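Local coordinates for N-terminal acetyltransferase-like protein (Chaetomium thermophilum, PDB 5NNP) that probably serves as the TPR-repeat auxiliary subunit of an N-terminal acetyltransferase complex, scaffolding a catalytic partner that acetylates protein N-termini, at residues Gly501-Val513 and Lys639-Thr651. Sequence-based numbering, arbitrary orientation.
Sequences GNTALALKRYHTV and KDDDPNGEKLAAT
A type I beta turn, D642 to G645, and the short helix 646-649 that follows it lie against helix 503-523 of the all-helical auxiliary-subunit fold, with K508 reaching over the turn and L648 packing beside it. The lysine leaves with CG anti to the backbone N (chi1 -177°), then bends at chi2, which carries its methylenes past G645 and the P643 carbonyl and delivers NZ to D642 O at 2.8 Å. The D640 side chain meets it from the opposite direction in a long salt bridge, OD1 3.8 Å from K508 NZ. An alanine replacing this lysine would probably leave D642 O without this bond and D640 without its distant charge partner here. G645 has a positive phi (60°), easiest for glycine, and a beta carbon would also point at A504 O and K508 CB; small A504 lets A649 come close, 4.0 Å between their CB atoms. L648 forks over the helix: CD1 rests on K508 CA, while CD2 makes a CH-pi contact over one face of the H511 imidazole, whose NE2 is hydrogen-bonded to the Y567 hydroxyl on helix 554-572. L507 CD1 packs on L648 CB (3.9 Å). Aspartate suits position 642 because OD1 accepts K647 N (2.7 Å) in the short helix's first turn. A water accepts from R509 NH1 and donates to P643 O. Apolar contacts thus seat the helix, while turn carbonyls take lysine and water bonds at a more exposed margin.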
loop_
_atom_site.group_PDB
_atom_site.type_symbol
_atom_site.label_atom_id
_atom_site.label_comp_id
_atom_site.label_asym_id
_atom_site.label_seq_id
_atom_site.Cartn_x
_atom_site.Cartn_y
_atom_site.Cartn_z
ATOM N N GLY A 501 -27.125 0.507 15.918
ATOM C CA GLY A 501 -27.189 1.489 16.983
ATOM C C GLY A 501 -26.085 1.368 18.023
ATOM O O GLY A 501 -26.134 2.047 19.037
ATOM N N ASN A 502 -25.088 0.519 17.779
ATOM C CA ASN A 502 -24.032 0.290 18.766
ATOM C C ASN A 502 -22.852 1.243 18.568
ATOM O O ASN A 502 -21.783 0.843 18.086
ATOM C CB ASN A 502 -23.546 -1.164 18.711
ATOM C CG ASN A 502 -22.843 -1.600 19.994
ATOM O OD1 ASN A 502 -22.181 -0.800 20.654
ATOM N ND2 ASN A 502 -22.984 -2.874 20.350
ATOM N N THR A 503 -23.053 2.499 18.959
ATOM C CA THR A 503 -22.050 3.546 18.774
ATOM C C THR A 503 -20.693 3.147 19.344
ATOM O O THR A 503 -19.660 3.480 18.778
ATOM C CB THR A 503 -22.516 4.867 19.425
ATOM O OG1 THR A 503 -23.870 5.122 19.041
ATOM C CG2 THR A 503 -21.664 6.039 18.981
ATOM N N ALA A 504 -20.704 2.418 20.454
ATOM C CA ALA A 504 -19.469 2.040 21.129
ATOM C C ALA A 504 -18.585 1.154 20.257
ATOM O O ALA A 504 -17.420 1.480 20.042
ATOM C CB ALA A 504 -19.775 1.346 22.447
ATOM N N LEU A 505 -19.127 0.043 19.751
ATOM C CA LEU A 505 -18.314 -0.890 18.972
ATOM C C LEU A 505 -18.026 -0.336 17.584
ATOM O O LEU A 505 -17.002 -0.652 16.975
ATOM C CB LEU A 505 -18.994 -2.247 18.846
ATOM C CG LEU A 505 -19.199 -3.080 20.103
ATOM C CD1 LEU A 505 -20.005 -4.296 19.708
ATOM C CD2 LEU A 505 -17.877 -3.477 20.762
ATOM N N ALA A 506 -18.934 0.484 17.077
ATOM C CA ALA A 506 -18.692 1.137 15.804
ATOM C C ALA A 506 -17.445 2.019 15.903
ATOM O O ALA A 506 -16.539 1.909 15.080
ATOM C CB ALA A 506 -19.901 1.948 15.385
ATOM N N LEU A 507 -17.392 2.881 16.921
ATOM C CA LEU A 507 -16.247 3.778 17.081
ATOM C C LEU A 507 -14.959 2.984 17.326
ATOM O O LEU A 507 -13.892 3.311 16.783
ATOM C CB LEU A 507 -16.483 4.773 18.225
ATOM C CG LEU A 507 -17.453 5.942 18.013
ATOM C CD1 LEU A 507 -17.658 6.674 19.307
ATOM C CD2 LEU A 507 -16.959 6.904 16.956
ATOM N N LYS A 508 -15.073 1.935 18.139
ATOM C CA LYS A 508 -13.923 1.111 18.477
ATOM C C LYS A 508 -13.279 0.564 17.205
ATOM O O LYS A 508 -12.057 0.609 17.050
ATOM C CB LYS A 508 -14.328 -0.025 19.413
ATOM C CG LYS A 508 -13.173 -0.897 19.876
ATOM C CD LYS A 508 -12.133 -0.072 20.607
ATOM C CE LYS A 508 -11.091 -0.952 21.287
ATOM N NZ LYS A 508 -10.204 -0.169 22.196
ATOM N N ARG A 509 -14.110 0.078 16.286
ATOM C CA ARG A 509 -13.621 -0.442 15.004
ATOM C C ARG A 509 -12.928 0.633 14.172
ATOM O O ARG A 509 -11.804 0.426 13.697
ATOM C CB ARG A 509 -14.767 -1.049 14.198
ATOM C CG ARG A 509 -15.475 -2.179 14.912
ATOM C CD ARG A 509 -14.555 -3.391 15.034
ATOM N NE ARG A 509 -15.241 -4.480 15.712
ATOM C CZ ARG A 509 -15.220 -4.677 17.026
ATOM N NH1 ARG A 509 -14.535 -3.864 17.808
ATOM N NH2 ARG A 509 -15.890 -5.689 17.560
ATOM N N TYR A 510 -13.605 1.767 13.980
ATOM C CA TYR A 510 -13.028 2.878 13.220
ATOM C C TYR A 510 -11.692 3.321 13.844
ATOM O O TYR A 510 -10.701 3.553 13.133
ATOM C CB TYR A 510 -14.007 4.058 13.136
ATOM C CG TYR A 510 -15.358 3.688 12.550
ATOM C CD1 TYR A 510 -15.461 2.707 11.569
ATOM C CD2 TYR A 510 -16.533 4.300 12.991
ATOM C CE1 TYR A 510 -16.682 2.352 11.031
ATOM C CE2 TYR A 510 -17.764 3.950 12.458
ATOM C CZ TYR A 510 -17.834 2.974 11.474
ATOM O OH TYR A 510 -19.056 2.609 10.934
ATOM N N HIS A 511 -11.653 3.408 15.171
ATOM C CA HIS A 511 -10.401 3.726 15.844
ATOM C C HIS A 511 -9.319 2.672 15.577
ATOM O O HIS A 511 -8.141 3.004 15.453
ATOM C CB HIS A 511 -10.623 3.894 17.345
ATOM C CG HIS A 511 -11.080 5.265 17.723
ATOM N ND1 HIS A 511 -10.256 6.178 18.342
ATOM C CD2 HIS A 511 -12.268 5.887 17.545
ATOM C CE1 HIS A 511 -10.921 7.301 18.541
ATOM N NE2 HIS A 511 -12.144 7.150 18.065
ATOM N N THR A 512 -9.713 1.410 15.476
ATOM C CA THR A 512 -8.740 0.361 15.209
ATOM C C THR A 512 -8.102 0.495 13.820
ATOM O O THR A 512 -6.894 0.309 13.671
ATOM C CB THR A 512 -9.381 -1.025 15.377
ATOM O OG1 THR A 512 -9.709 -1.200 16.754
ATOM C CG2 THR A 512 -8.439 -2.143 14.958
ATOM N N VAL A 513 -8.906 0.820 12.812
ATOM C CA VAL A 513 -8.384 1.090 11.476
ATOM C C VAL A 513 -7.442 2.313 11.472
ATOM O O VAL A 513 -6.450 2.354 10.756
ATOM C CB VAL A 513 -9.535 1.318 10.491
ATOM C CG1 VAL A 513 -9.038 1.876 9.175
ATOM C CG2 VAL A 513 -10.303 0.024 10.290
ATOM N N LYS A 639 -4.097 -5.387 29.279
ATOM C CA LYS A 639 -3.484 -4.066 29.137
ATOM C C LYS A 639 -4.351 -3.131 28.288
ATOM O O LYS A 639 -4.285 -1.909 28.437
ATOM C CB LYS A 639 -2.075 -4.185 28.532
ATOM C CG LYS A 639 -1.068 -4.894 29.446
ATOM C CD LYS A 639 0.202 -5.257 28.693
ATOM C CE LYS A 639 0.929 -6.398 29.384
ATOM N NZ LYS A 639 2.001 -6.951 28.509
ATOM N N ASP A 640 -5.164 -3.703 27.403
ATOM C CA ASP A 640 -6.071 -2.902 26.584
ATOM C C ASP A 640 -7.190 -2.320 27.431
ATOM O O ASP A 640 -8.032 -3.049 27.960
ATOM C CB ASP A 640 -6.667 -3.733 25.446
ATOM C CG ASP A 640 -7.429 -2.882 24.419
ATOM O OD1 ASP A 640 -8.036 -1.851 24.785
ATOM O OD2 ASP A 640 -7.422 -3.256 23.224
ATOM N N ASP A 641 -7.198 -1.001 27.554
ATOM C CA ASP A 641 -8.289 -0.313 28.227
ATOM C C ASP A 641 -9.402 0.001 27.231
ATOM O O ASP A 641 -9.144 0.158 26.033
ATOM C CB ASP A 641 -7.786 0.970 28.883
ATOM C CG ASP A 641 -8.846 1.640 29.712
ATOM O OD1 ASP A 641 -8.700 2.847 30.009
ATOM O OD2 ASP A 641 -9.827 0.949 30.064
ATOM N N ASP A 642 -10.635 0.097 27.721
ATOM C CA ASP A 642 -11.788 0.387 26.861
ATOM C C ASP A 642 -11.861 -0.528 25.631
ATOM O O ASP A 642 -11.769 -0.060 24.493
ATOM C CB ASP A 642 -11.762 1.850 26.408
ATOM C CG ASP A 642 -13.108 2.327 25.884
ATOM O OD1 ASP A 642 -14.146 1.891 26.415
ATOM O OD2 ASP A 642 -13.133 3.142 24.943
ATOM N N PRO A 643 -12.029 -1.837 25.859
ATOM C CA PRO A 643 -12.096 -2.840 24.786
ATOM C C PRO A 643 -13.360 -2.748 23.937
ATOM O O PRO A 643 -13.336 -3.110 22.773
ATOM C CB PRO A 643 -12.071 -4.169 25.547
ATOM C CG PRO A 643 -11.586 -3.833 26.934
ATOM C CD PRO A 643 -12.071 -2.454 27.194
ATOM N N ASN A 644 -14.460 -2.289 24.520
ATOM C CA ASN A 644 -15.702 -2.173 23.772
ATOM C C ASN A 644 -16.003 -0.748 23.369
ATOM O O ASN A 644 -17.123 -0.436 22.960
ATOM C CB ASN A 644 -16.848 -2.724 24.592
ATOM C CG ASN A 644 -16.623 -4.150 24.980
ATOM O OD1 ASN A 644 -15.840 -4.862 24.337
ATOM N ND2 ASN A 644 -17.305 -4.591 26.034
ATOM N N GLY A 645 -15.000 0.115 23.510
ATOM C CA GLY A 645 -15.116 1.511 23.139
ATOM C C GLY A 645 -16.207 2.249 23.888
ATOM O O GLY A 645 -16.698 3.271 23.416
ATOM N N GLU A 646 -16.600 1.743 25.052
ATOM C CA GLU A 646 -17.608 2.443 25.844
ATOM C C GLU A 646 -17.146 3.858 26.243
ATOM O O GLU A 646 -17.947 4.789 26.285
ATOM C CB GLU A 646 -17.982 1.625 27.084
ATOM C CG GLU A 646 -18.790 0.347 26.781
ATOM C CD GLU A 646 -20.159 0.616 26.138
ATOM O OE1 GLU A 646 -20.738 1.703 26.368
ATOM O OE2 GLU A 646 -20.657 -0.267 25.398
ATOM N N LYS A 647 -15.856 4.029 26.512
ATOM C CA LYS A 647 -15.334 5.359 26.812
ATOM C C LYS A 647 -15.396 6.260 25.576
ATOM O O LYS A 647 -15.657 7.457 25.690
ATOM C CB LYS A 647 -13.909 5.267 27.356
ATOM C CG LYS A 647 -13.814 4.391 28.608
ATOM C CD LYS A 647 -12.434 4.423 29.261
ATOM C CE LYS A 647 -12.372 3.489 30.476
ATOM N NZ LYS A 647 -11.081 3.614 31.231
ATOM N N LEU A 648 -15.186 5.679 24.394
ATOM C CA LEU A 648 -15.337 6.425 23.143
ATOM C C LEU A 648 -16.740 7.007 22.977
ATOM O O LEU A 648 -16.913 8.195 22.703
ATOM C CB LEU A 648 -15.009 5.530 21.960
ATOM C CG LEU A 648 -13.576 5.021 22.030
ATOM C CD1 LEU A 648 -13.317 3.943 20.971
ATOM C CD2 LEU A 648 -12.606 6.199 21.900
ATOM N N ALA A 649 -17.743 6.154 23.149
ATOM C CA ALA A 649 -19.134 6.557 22.977
ATOM C C ALA A 649 -19.556 7.578 24.021
ATOM O O ALA A 649 -20.438 8.390 23.766
ATOM C CB ALA A 649 -20.035 5.345 23.030
ATOM N N ALA A 650 -18.914 7.546 25.185
ATOM C CA ALA A 650 -19.319 8.388 26.312
ATOM C C ALA A 650 -18.630 9.750 26.302
ATOM O O ALA A 650 -18.559 10.420 27.323
ATOM C CB ALA A 650 -19.033 7.677 27.619
ATOM N N THR A 651 -18.113 10.152 25.146
ATOM C CA THR A 651 -17.332 11.378 25.058
ATOM C C THR A 651 -18.203 12.613 25.302
ATOM O O THR A 651 -19.389 12.626 24.997
ATOM C CB THR A 651 -16.625 11.490 23.679
ATOM O OG1 THR A 651 -15.812 12.674 23.635
ATOM C CG2 THR A 651 -17.642 11.512 22.542
HETATM O O HOH W 1 -14.155 -4.732 20.245
#